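Long-range contacts in putative hydrolase (Burkholderia cenocepacia, PDB 4X00), which is a putative alpha/beta-fold hydrolase, thought to be an aryl esterase, whose substrate is not established: residues D68-G73 and G87-D92; G110-G115 and D137-L142; I118-A123 and T208-K213; K128-A133 and A218-L223. All coordinates share one frame; numbering follows the deposited sequence.

Contact 1: residues D68-G73 and G87-D92; sequences DLRGHG and GRRWAD
The side chain of R70 lies over one face of the W90 indole, its CG 3.7 Å from the centroid of the six-membered ring and only 7° off the ring normal, a CH-pi contact made by the aliphatic part of the arginine. CG sits between the backbone N and the carbonyl carbon (chi1 64°), and a bend at chi3 carries the guanidinium past the indole to R89, whose CB lies over its centre, 3.9 Å from CZ. The guanidinium plane is turned 54° from the indole and its CZ is far from the five-membered ring, so any cation-pi attraction is weak at most. Two further side chains meet the rim of W90: L69 CD1 touches CZ3 at 3.9 Å, and H72 CE1 approaches CH2 near the ring plane. The contact joins the loop after strand 63-67 of the alpha/beta hydrolase fold to helix 87-100. A type II turn from L69 to H72 shapes this loop, with G71 at a positive phi that favours glycine. H72 is held by its own turn: ND1 donates to R70 O at 3.0 Å, R70 O lying almost in the imidazole plane while ND1 stands above the R70 carbonyl plane. R70 NH2 and R89 NH1 are 4.5 Å apart, like charges offset by acids: D93 and D20 form salt bridges with R70, D20 also with R89. W90 NE1 donates to Y84 O.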
loop_
_atom_site.group_PDB
_atom_site.type_symbol
_atom_site.label_atom_id
_atom_site.label_comp_id
_atom_site.label_asym_id
_atom_site.label_seq_id
_atom_site.Cartn_x
_atom_site.Cartn_y
_atom_site.Cartn_z
ATOM N N ASP A 68 -9.900 0.329 2.803
ATOM C CA ASP A 68 -9.632 1.571 2.097
ATOM C C ASP A 68 -8.897 2.518 3.043
ATOM O O ASP A 68 -9.319 2.745 4.194
ATOM C CB ASP A 68 -10.923 2.239 1.613
ATOM C CG ASP A 68 -11.685 1.407 0.596
ATOM O OD1 ASP A 68 -11.103 0.487 -0.027
ATOM O OD2 ASP A 68 -12.896 1.656 0.436
ATOM N N LEU A 69 -7.774 3.061 2.591
ATOM C CA LEU A 69 -7.065 4.107 3.359
ATOM C C LEU A 69 -7.961 5.310 3.627
ATOM O O LEU A 69 -8.892 5.607 2.849
ATOM C CB LEU A 69 -5.832 4.606 2.595
ATOM C CG LEU A 69 -4.702 3.594 2.358
ATOM C CD1 LEU A 69 -3.647 4.262 1.467
ATOM C CD2 LEU A 69 -4.125 3.141 3.693
ATOM N N ARG A 70 -7.678 6.019 4.715
ATOM C CA ARG A 70 -8.344 7.301 4.908
ATOM C C ARG A 70 -8.198 8.138 3.636
ATOM O O ARG A 70 -7.165 8.122 2.944
ATOM C CB ARG A 70 -7.779 8.056 6.123
ATOM C CG ARG A 70 -6.307 8.473 6.033
ATOM C CD ARG A 70 -5.907 9.365 7.254
ATOM N NE ARG A 70 -6.341 8.691 8.481
ATOM C CZ ARG A 70 -6.946 9.289 9.499
ATOM N NH1 ARG A 70 -7.405 8.560 10.489
ATOM N NH2 ARG A 70 -7.076 10.626 9.529
ATOM N N GLY A 71 -9.258 8.875 3.312
ATOM C CA GLY A 71 -9.243 9.696 2.104
ATOM C C GLY A 71 -9.515 8.969 0.808
ATOM O O GLY A 71 -9.533 9.617 -0.237
ATOM N N HIS A 72 -9.703 7.652 0.867
ATOM C CA HIS A 72 -9.850 6.799 -0.309
ATOM C C HIS A 72 -11.101 5.944 -0.269
ATOM O O HIS A 72 -11.644 5.665 0.806
ATOM C CB HIS A 72 -8.635 5.859 -0.410
ATOM C CG HIS A 72 -7.335 6.539 -0.752
ATOM N ND1 HIS A 72 -6.562 7.216 0.174
ATOM C CD2 HIS A 72 -6.643 6.567 -1.921
ATOM C CE1 HIS A 72 -5.458 7.649 -0.425
ATOM N NE2 HIS A 72 -5.487 7.273 -1.699
ATOM N N GLY A 73 -11.549 5.509 -1.451
ATOM C CA GLY A 73 -12.595 4.502 -1.541
ATOM C C GLY A 73 -13.852 4.897 -0.788
ATOM O O GLY A 73 -14.386 6.008 -0.993
ATOM N N GLY A 87 1.856 11.265 9.603
ATOM C CA GLY A 87 1.955 9.856 9.250
ATOM C C GLY A 87 1.399 8.929 10.321
ATOM O O GLY A 87 0.934 7.837 10.008
ATOM N N ARG A 88 1.458 9.348 11.581
ATOM C CA ARG A 88 0.961 8.523 12.672
ATOM C C ARG A 88 -0.529 8.214 12.522
ATOM O O ARG A 88 -0.982 7.154 12.974
ATOM C CB ARG A 88 1.238 9.210 14.033
ATOM C CG ARG A 88 0.721 8.478 15.279
ATOM C CD ARG A 88 1.285 7.059 15.412
ATOM N NE ARG A 88 0.808 6.441 16.650
ATOM C CZ ARG A 88 1.419 6.551 17.822
ATOM N NH1 ARG A 88 2.527 7.266 17.918
ATOM N NH2 ARG A 88 0.923 5.946 18.895
ATOM N N ARG A 89 -1.307 9.129 11.918
ATOM C CA ARG A 89 -2.744 8.868 11.798
ATOM C C ARG A 89 -2.996 7.638 10.938
ATOM O O ARG A 89 -3.890 6.832 11.228
ATOM C CB ARG A 89 -3.507 10.036 11.164
ATOM C CG ARG A 89 -3.510 11.302 11.899
ATOM C CD ARG A 89 -4.345 11.174 13.144
ATOM N NE ARG A 89 -4.189 12.421 13.834
ATOM C CZ ARG A 89 -5.012 13.459 13.722
ATOM N NH1 ARG A 89 -6.132 13.381 13.003
ATOM N NH2 ARG A 89 -4.731 14.563 14.384
ATOM N N TRP A 90 -2.213 7.498 9.874
ATOM C CA TRP A 90 -2.398 6.360 8.977
ATOM C C TRP A 90 -1.914 5.074 9.653
ATOM O O TRP A 90 -2.490 4.005 9.463
ATOM C CB TRP A 90 -1.630 6.554 7.672
ATOM C CG TRP A 90 -1.870 7.863 6.925
ATOM C CD1 TRP A 90 -1.521 9.114 7.324
ATOM C CD2 TRP A 90 -2.448 8.010 5.624
ATOM N NE1 TRP A 90 -1.854 10.037 6.363
ATOM C CE2 TRP A 90 -2.426 9.382 5.305
ATOM C CE3 TRP A 90 -2.982 7.111 4.696
ATOM C CZ2 TRP A 90 -2.931 9.877 4.097
ATOM C CZ3 TRP A 90 -3.469 7.597 3.503
ATOM C CH2 TRP A 90 -3.430 8.959 3.202
ATOM N N ALA A 91 -0.814 5.169 10.389
ATOM C CA ALA A 91 -0.362 4.037 11.172
ATOM C C ALA A 91 -1.400 3.617 12.201
ATOM O O ALA A 91 -1.585 2.411 12.440
ATOM C CB ALA A 91 0.976 4.347 11.860
ATOM N N ASP A 92 -2.060 4.594 12.826
ATOM C CA ASP A 92 -3.110 4.268 13.798
ATOM C C ASP A 92 -4.327 3.627 13.141
ATOM O O ASP A 92 -4.985 2.790 13.768
ATOM C CB ASP A 92 -3.543 5.510 14.581
ATOM C CG ASP A 92 -2.480 6.009 15.549
ATOM O OD1 ASP A 92 -1.473 5.311 15.832
ATOM O OD2 ASP A 92 -2.668 7.125 16.057
#

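Contact 2: residues G110-G115 and D137-L142; sequences GWSLGG and DGVIEL
V139 sets CB and CG2 against the S112 carbonyl, CG2 3.7 Å from S112 O. S112 occupies the centre of a GxSxG sequence between strand 107-111 and helix 113-125, consistent with the nucleophile elbow of alpha/beta hydrolases, and H259 and D230 are placed as the rest of a probable catalytic triad. The strained S112 backbone (positive phi, 61°) fits such a turn, and OG, anti to the backbone N (chi1 -169°), lies close to H259 NE2. The S112 side chain leads away from 137-142, and only its CB touches D137 O, at 3.7 Å. On the backbone, S112 CA makes a CA-H...O contact of 3.1 Å with D137 O. Glycines let the chains close: S112 and G138 approach to 3.8 Å between CA atoms, and G115 CA lies 4.4 Å from G138 CA, two glycines facing each other without side chains. At the W111 indole, D137 CB comes to the edge, near the ring plane, 4.3 Å from CD1, while W111 NE1 is bonded to H259 O. The D137 carboxylate turns to G227 N. S112 O accepts two N-H groups from opposite faces of its plane, G115 N from the first turn of the helix and V139 N at 2.9 Å, the latter 47° out of the carbonyl plane.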
loop_
_atom_site.group_PDB
_atom_site.type_symbol
_atom_site.label_atom_id
_atom_site.label_comp_id
_atom_site.label_asym_id
_atom_site.label_seq_id
_atom_site.Cartn_x
_atom_site.Cartn_y
_atom_site.Cartn_z
ATOM N N GLY A 110 2.101 -3.934 1.746
ATOM C CA GLY A 110 1.854 -2.511 1.502
ATOM C C GLY A 110 2.338 -2.064 0.138
ATOM O O GLY A 110 3.515 -2.211 -0.168
ATOM N N TRP A 111 1.434 -1.527 -0.675
ATOM C CA TRP A 111 1.753 -1.036 -2.015
ATOM C C TRP A 111 2.001 0.463 -1.982
ATOM O O TRP A 111 1.096 1.218 -1.618
ATOM C CB TRP A 111 0.602 -1.345 -2.973
ATOM C CG TRP A 111 0.778 -0.777 -4.340
ATOM C CD1 TRP A 111 1.941 -0.721 -5.050
ATOM C CD2 TRP A 111 -0.244 -0.184 -5.175
ATOM N NE1 TRP A 111 1.708 -0.133 -6.280
ATOM C CE2 TRP A 111 0.379 0.201 -6.375
ATOM C CE3 TRP A 111 -1.628 0.021 -5.031
ATOM C CZ2 TRP A 111 -0.321 0.776 -7.430
ATOM C CZ3 TRP A 111 -2.316 0.622 -6.073
ATOM C CH2 TRP A 111 -1.661 1.005 -7.249
ATOM N N SER A 112 3.219 0.882 -2.348
ATOM C CA SER A 112 3.543 2.289 -2.618
ATOM C C SER A 112 3.296 3.129 -1.345
ATOM O O SER A 112 4.033 2.947 -0.362
ATOM C CB SER A 112 2.762 2.771 -3.840
ATOM O OG SER A 112 3.249 4.029 -4.272
ATOM N N LEU A 113 2.302 4.019 -1.316
ATOM C CA LEU A 113 1.988 4.749 -0.085
ATOM C C LEU A 113 1.761 3.786 1.090
ATOM O O LEU A 113 2.089 4.087 2.231
ATOM C CB LEU A 113 0.751 5.640 -0.349
ATOM C CG LEU A 113 0.097 6.280 0.857
ATOM C CD1 LEU A 113 1.065 7.234 1.471
ATOM C CD2 LEU A 113 -1.173 7.001 0.382
ATOM N N GLY A 114 1.212 2.615 0.782
ATOM C CA GLY A 114 0.988 1.605 1.798
ATOM C C GLY A 114 2.272 1.166 2.486
ATOM O O GLY A 114 2.248 0.777 3.659
ATOM N N GLY A 115 3.387 1.208 1.749
ATOM C CA GLY A 115 4.694 0.924 2.343
ATOM C C GLY A 115 5.078 1.969 3.386
ATOM O O GLY A 115 5.634 1.652 4.444
ATOM N N ASP A 137 6.617 -2.271 -4.286
ATOM C CA ASP A 137 6.887 -0.946 -4.854
ATOM C C ASP A 137 6.620 0.127 -3.818
ATOM O O ASP A 137 6.061 1.190 -4.109
ATOM C CB ASP A 137 6.081 -0.741 -6.138
ATOM C CG ASP A 137 6.623 -1.616 -7.240
ATOM O OD1 ASP A 137 6.275 -2.813 -7.211
ATOM O OD2 ASP A 137 7.485 -1.161 -8.049
ATOM N N GLY A 138 7.034 -0.162 -2.591
ATOM C CA GLY A 138 6.777 0.724 -1.481
ATOM C C GLY A 138 7.533 2.027 -1.530
ATOM O O GLY A 138 8.715 2.112 -1.942
ATOM N N VAL A 139 6.843 3.084 -1.108
ATOM C CA VAL A 139 7.564 4.282 -0.750
ATOM C C VAL A 139 8.451 3.959 0.437
ATOM O O VAL A 139 7.972 3.386 1.417
ATOM C CB VAL A 139 6.606 5.438 -0.414
ATOM C CG1 VAL A 139 7.392 6.616 0.248
ATOM C CG2 VAL A 139 5.899 5.895 -1.683
ATOM N N ILE A 140 9.729 4.323 0.341
ATOM C CA ILE A 140 10.661 4.210 1.458
ATOM C C ILE A 140 10.759 5.616 2.043
ATOM O O ILE A 140 10.209 5.889 3.112
ATOM C CB ILE A 140 12.027 3.637 1.021
ATOM C CG1 ILE A 140 11.826 2.244 0.388
ATOM C CG2 ILE A 140 12.980 3.586 2.212
ATOM C CD1 ILE A 140 11.078 1.220 1.293
ATOM N N GLU A 141 11.388 6.535 1.313
ATOM C CA GLU A 141 11.270 7.955 1.642
ATOM C C GLU A 141 10.789 8.722 0.443
ATOM O O GLU A 141 11.045 8.337 -0.700
ATOM C CB GLU A 141 12.610 8.531 2.123
ATOM C CG GLU A 141 13.068 7.880 3.417
ATOM C CD GLU A 141 14.523 8.110 3.740
ATOM O OE1 GLU A 141 15.356 8.127 2.810
ATOM O OE2 GLU A 141 14.834 8.276 4.951
ATOM N N LEU A 142 10.100 9.825 0.709
ATOM C CA LEU A 142 9.638 10.709 -0.345
ATOM C C LEU A 142 10.716 11.742 -0.645
ATOM O O LEU A 142 10.652 12.866 -0.163
ATOM C CB LEU A 142 8.336 11.380 0.070
ATOM C CG LEU A 142 7.154 10.445 0.288
ATOM C CD1 LEU A 142 6.045 11.172 1.051
ATOM C CD2 LEU A 142 6.637 9.959 -1.060
#

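Contact 3: residues I118-A123 and T208-K213; sequences ISNYLA and TVEAAK
The N120 carboxamide reaches from its helix to the backbone of 208-213 and spans it with both ends. OD1 accepts from E210 N at 2.8 Å, a nearly straight bond (166° at the hydrogen) whose donor is tilted from the carbonyl plane, and ND2 donates to T208 O at 2.9 Å. With one end accepting and the other donating on either side of V209, the amide is fixed in its flip and rotation; V209 CA sits 3.5 Å from OD1. CG lies anti to the carbonyl carbon, beside the backbone N (chi1 -78°), which swings the amide out to the loop. A water adds a weak bond to OD1 and also joins T208 OG1, whose protein partner is G87 N. In the alpha/beta hydrolase fold, helix 113-125 is the one that follows the putative nucleophile; here the side of it that carries S119, N120 and A123 receives the loop leading into helix 211-216. E210, at the N-cap position, is the centre of an inverse gamma turn, and its side chain runs past A123, CB to CB at 3.6 Å, with its carboxylate end staying loosely beside the same methyl. K213 also reaches A123, fully extended, CG anti to the backbone N (chi1 -178°), laying CD against A123 CB at 4.0 Å and CE against A123 O at 3.4 Å. The methyl is thus bordered by the aliphatic parts of two exposed, oppositely charged side chains. Deeper in, S119 presses CB on A211 CA at 3.9 Å, while its OG is bonded to Y135 OH.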
loop_
_atom_site.group_PDB
_atom_site.type_symbol
_atom_site.label_atom_id
_atom_site.label_comp_id
_atom_site.label_asym_id
_atom_site.label_seq_id
_atom_site.Cartn_x
_atom_site.Cartn_y
_atom_site.Cartn_z
ATOM N N ILE A 118 3.227 1.240 6.494
ATOM C CA ILE A 118 3.916 0.204 7.273
ATOM C C ILE A 118 5.110 0.787 8.019
ATOM O O ILE A 118 5.306 0.467 9.202
ATOM C CB ILE A 118 4.363 -0.970 6.376
ATOM C CG1 ILE A 118 3.131 -1.701 5.852
ATOM C CG2 ILE A 118 5.244 -1.943 7.192
ATOM C CD1 ILE A 118 3.444 -2.802 4.820
ATOM N N SER A 119 5.919 1.622 7.361
ATOM C CA SER A 119 7.073 2.181 8.081
ATOM C C SER A 119 6.626 2.980 9.296
ATOM O O SER A 119 7.248 2.896 10.362
ATOM C CB SER A 119 7.918 3.092 7.194
ATOM O OG SER A 119 8.505 2.321 6.168
ATOM N N ASN A 120 5.563 3.770 9.135
ATOM C CA ASN A 120 5.075 4.569 10.252
ATOM C C ASN A 120 4.469 3.695 11.352
ATOM O O ASN A 120 4.631 4.000 12.542
ATOM C CB ASN A 120 4.082 5.616 9.751
ATOM C CG ASN A 120 4.777 6.787 9.118
ATOM O OD1 ASN A 120 5.843 7.201 9.590
ATOM N ND2 ASN A 120 4.159 7.377 8.077
ATOM N N TYR A 121 3.831 2.589 10.967
ATOM C CA TYR A 121 3.352 1.623 11.939
ATOM C C TYR A 121 4.517 0.989 12.707
ATOM O O TYR A 121 4.488 0.918 13.948
ATOM C CB TYR A 121 2.501 0.544 11.237
ATOM C CG TYR A 121 2.119 -0.579 12.157
ATOM C CD1 TYR A 121 1.009 -0.466 12.994
ATOM C CD2 TYR A 121 2.902 -1.725 12.248
ATOM C CE1 TYR A 121 0.663 -1.494 13.868
ATOM C CE2 TYR A 121 2.559 -2.751 13.105
ATOM C CZ TYR A 121 1.458 -2.630 13.935
ATOM O OH TYR A 121 1.142 -3.676 14.792
ATOM N N LEU A 122 5.546 0.553 11.980
ATOM C CA LEU A 122 6.736 -0.002 12.632
ATOM C C LEU A 122 7.371 1.015 13.569
ATOM O O LEU A 122 7.803 0.665 14.670
ATOM C CB LEU A 122 7.745 -0.441 11.581
ATOM C CG LEU A 122 7.325 -1.692 10.813
ATOM C CD1 LEU A 122 8.302 -1.910 9.664
ATOM C CD2 LEU A 122 7.265 -2.951 11.712
ATOM N N ALA A 123 7.419 2.280 13.163
ATOM C CA ALA A 123 8.069 3.288 14.014
ATOM C C ALA A 123 7.311 3.481 15.322
ATOM O O ALA A 123 7.909 3.607 16.401
ATOM C CB ALA A 123 8.187 4.610 13.260
ATOM N N THR A 208 4.517 12.778 7.000
ATOM C CA THR A 208 5.757 12.330 7.599
ATOM C C THR A 208 5.923 10.818 7.394
ATOM O O THR A 208 4.939 10.074 7.409
ATOM C CB THR A 208 5.805 12.681 9.097
ATOM O OG1 THR A 208 4.647 12.157 9.752
ATOM C CG2 THR A 208 5.820 14.203 9.285
ATOM N N VAL A 209 7.160 10.387 7.152
ATOM C CA VAL A 209 7.450 8.958 6.976
ATOM C C VAL A 209 8.682 8.604 7.795
ATOM O O VAL A 209 9.793 9.050 7.488
ATOM C CB VAL A 209 7.696 8.582 5.499
ATOM C CG1 VAL A 209 7.898 7.060 5.356
ATOM C CG2 VAL A 209 6.526 9.026 4.634
ATOM N N GLU A 210 8.498 7.804 8.839
ATOM C CA GLU A 210 9.621 7.436 9.700
ATOM C C GLU A 210 10.241 6.126 9.236
ATOM O O GLU A 210 10.256 5.124 9.959
ATOM C CB GLU A 210 9.165 7.342 11.143
ATOM C CG GLU A 210 8.632 8.684 11.634
ATOM C CD GLU A 210 8.358 8.702 13.114
ATOM O OE1 GLU A 210 7.181 8.882 13.496
ATOM O OE2 GLU A 210 9.314 8.550 13.892
ATOM N N ALA A 211 10.748 6.136 8.007
ATOM C CA ALA A 211 11.334 4.931 7.435
ATOM C C ALA A 211 12.587 4.499 8.195
ATOM O O ALA A 211 12.783 3.317 8.445
ATOM C CB ALA A 211 11.647 5.153 5.980
ATOM N N ALA A 212 13.460 5.438 8.539
ATOM C CA ALA A 212 14.704 5.070 9.192
ATOM C C ALA A 212 14.423 4.377 10.510
ATOM O O ALA A 212 14.962 3.294 10.792
ATOM C CB ALA A 212 15.555 6.286 9.399
ATOM N N LYS A 213 13.544 4.968 11.309
ATOM C CA LYS A 213 13.206 4.364 12.591
ATOM C C LYS A 213 12.452 3.032 12.419
ATOM O O LYS A 213 12.805 2.035 13.036
ATOM C CB LYS A 213 12.384 5.347 13.426
ATOM C CG LYS A 213 12.004 4.844 14.807
ATOM C CD LYS A 213 11.180 5.865 15.579
ATOM C CE LYS A 213 10.792 5.306 16.948
ATOM N NZ LYS A 213 9.830 6.190 17.645
HETATM O O HOH W 1 5.125 9.719 10.714
#

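Contact 4: residues K128-A133 and A218-L223; sequences KGIAGA and AEVPLL
A133 and L222 pack tightly where their strands run parallel, CB of A133 touching CD2 of L222 at 3.6 Å on one face of the sheet. The backbones are joined by a single parallel bridge: A133 N donates to P221 O at 3.0 Å, nearly along the C=O axis, and A133 O receives L223 N at 3.0 Å in the carbonyl plane. The same oxygen also meets L222 CA in a CA-H...O contact of 3.3 Å. A133 therefore uses both its N-H and its carbonyl on the partner strand, bracketing L222 in the register usual for parallel strands. L222 CG lies anti to the carbonyl carbon, beside the backbone N (chi1 -62°), which brings CD2 back over the alanine methyl. P221 belongs to this close-packed part as well, its O 3.2 Å from G132 CA and its CD 3.3 Å from A131 O. Just before the two strands begin, the contact is looser. V220 sets its two methyls on different neighbours, CG1 on I130 O and CG2 on G132 CA, the latter at 3.7 Å. The I130 and V220 side chains cross at about a right angle, meeting only through CD1 and CG2 at 4.1 Å. V220 and A131 remain partly exposed; E219, just before V220, is exposed, while its N and V220 N are held by D127 OD2. These are adjacent strands, 132-136 and 222-227, of the central sheet of the alpha/beta hydrolase fold, with helix 113-125 packed on I130 and A133, helix 266-280 meeting P221 and L223, and strand 107-111 lying beside 132-136.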
loop_
_atom_site.group_PDB
_atom_site.type_symbol
_atom_site.label_atom_id
_atom_site.label_comp_id
_atom_site.label_asym_id
_atom_site.label_seq_id
_atom_site.Cartn_x
_atom_site.Cartn_y
_atom_site.Cartn_z
ATOM N N LYS A 128 6.136 -6.421 17.136
ATOM C CA LYS A 128 5.788 -7.592 17.938
ATOM C C LYS A 128 4.369 -8.061 17.634
ATOM O O LYS A 128 4.019 -9.207 17.908
ATOM C CB LYS A 128 5.958 -7.311 19.436
ATOM N N GLY A 129 3.558 -7.188 17.029
ATOM C CA GLY A 129 2.199 -7.556 16.657
ATOM C C GLY A 129 2.023 -8.147 15.261
ATOM O O GLY A 129 0.907 -8.448 14.859
ATOM N N ILE A 130 3.109 -8.297 14.509
ATOM C CA ILE A 130 2.983 -8.797 13.152
ATOM C C ILE A 130 3.991 -9.924 12.916
ATOM O O ILE A 130 4.896 -10.114 13.711
ATOM C CB ILE A 130 3.179 -7.657 12.099
ATOM C CG1 ILE A 130 4.618 -7.106 12.110
ATOM C CG2 ILE A 130 2.133 -6.552 12.314
ATOM C CD1 ILE A 130 4.955 -6.198 10.914
ATOM N N ALA A 131 3.832 -10.644 11.808
ATOM C CA ALA A 131 4.711 -11.757 11.479
ATOM C C ALA A 131 5.745 -11.398 10.420
ATOM O O ALA A 131 6.726 -12.111 10.262
ATOM C CB ALA A 131 3.885 -12.962 11.008
ATOM N N GLY A 132 5.539 -10.306 9.696
ATOM C CA GLY A 132 6.414 -9.927 8.608
ATOM C C GLY A 132 5.740 -8.852 7.767
ATOM O O GLY A 132 4.548 -8.563 7.964
ATOM N N ALA A 133 6.471 -8.293 6.803
ATOM C CA ALA A 133 5.879 -7.307 5.915
ATOM C C ALA A 133 6.486 -7.409 4.539
ATOM O O ALA A 133 7.688 -7.646 4.403
ATOM C CB ALA A 133 6.068 -5.894 6.476
ATOM N N ALA A 218 13.222 -3.221 12.736
ATOM C CA ALA A 218 12.404 -4.410 12.529
ATOM C C ALA A 218 13.226 -5.689 12.653
ATOM O O ALA A 218 14.362 -5.745 12.154
ATOM C CB ALA A 218 11.722 -4.351 11.162
ATOM N N GLU A 219 12.636 -6.714 13.283
ATOM C CA GLU A 219 13.235 -8.059 13.340
ATOM C C GLU A 219 12.460 -9.070 12.526
ATOM O O GLU A 219 12.991 -10.112 12.123
ATOM C CB GLU A 219 13.316 -8.571 14.781
ATOM C CG GLU A 219 14.445 -7.983 15.549
ATOM C CD GLU A 219 15.767 -8.390 14.967
ATOM O OE1 GLU A 219 16.036 -9.621 14.902
ATOM O OE2 GLU A 219 16.535 -7.491 14.579
ATOM N N VAL A 220 11.183 -8.816 12.309
ATOM C CA VAL A 220 10.405 -9.747 11.488
ATOM C C VAL A 220 10.935 -9.714 10.074
ATOM O O VAL A 220 11.570 -8.741 9.652
ATOM C CB VAL A 220 8.889 -9.430 11.474
ATOM C CG1 VAL A 220 8.331 -9.576 12.890
ATOM C CG2 VAL A 220 8.626 -8.039 10.897
ATOM N N PRO A 221 10.663 -10.774 9.311
ATOM C CA PRO A 221 11.127 -10.737 7.929
ATOM C C PRO A 221 10.466 -9.623 7.115
ATOM O O PRO A 221 9.263 -9.334 7.249
ATOM C CB PRO A 221 10.725 -12.115 7.383
ATOM C CG PRO A 221 10.519 -12.985 8.583
ATOM C CD PRO A 221 10.006 -12.046 9.653
ATOM N N LEU A 222 11.277 -9.031 6.253
ATOM C CA LEU A 222 10.848 -7.991 5.344
ATOM C C LEU A 222 11.245 -8.375 3.921
ATOM O O LEU A 222 12.410 -8.725 3.654
ATOM C CB LEU A 222 11.480 -6.650 5.705
ATOM C CG LEU A 222 11.137 -6.088 7.076
ATOM C CD1 LEU A 222 11.960 -4.839 7.335
ATOM C CD2 LEU A 222 9.646 -5.786 7.160
ATOM N N LEU A 223 10.288 -8.255 3.012
ATOM C CA LEU A 223 10.521 -8.541 1.599
ATOM C C LEU A 223 10.115 -7.309 0.781
ATOM O O LEU A 223 9.021 -6.782 0.959
ATOM C CB LEU A 223 9.714 -9.764 1.165
ATOM C CG LEU A 223 9.725 -10.104 -0.333
ATOM C CD1 LEU A 223 11.136 -10.458 -0.807
ATOM C CD2 LEU A 223 8.773 -11.260 -0.577
#

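In the fold
Contacts 1, 2 and 4 are buried, and contact 3 is partly exposed. Contact 2 lies nearest the centre of the chain and works through glycines and backbone atoms; contact 1 relies on an aromatic face and charged groups; contact 3 on a carboxamide and a water; contact 4 on strand pairing. Helix 113-125 serves both 2 and 3, and strand 132-136, begun in contact 4, runs into the 137-142 loop of contact 2. L113 meets L69 and W90, joining contacts 1 and 2. A91 packs on N120 between 1 and 3, I140 on A211 between 2 and 3, and I118 on A133 between 3 and 4. Contacts 1 and 4 do not touch.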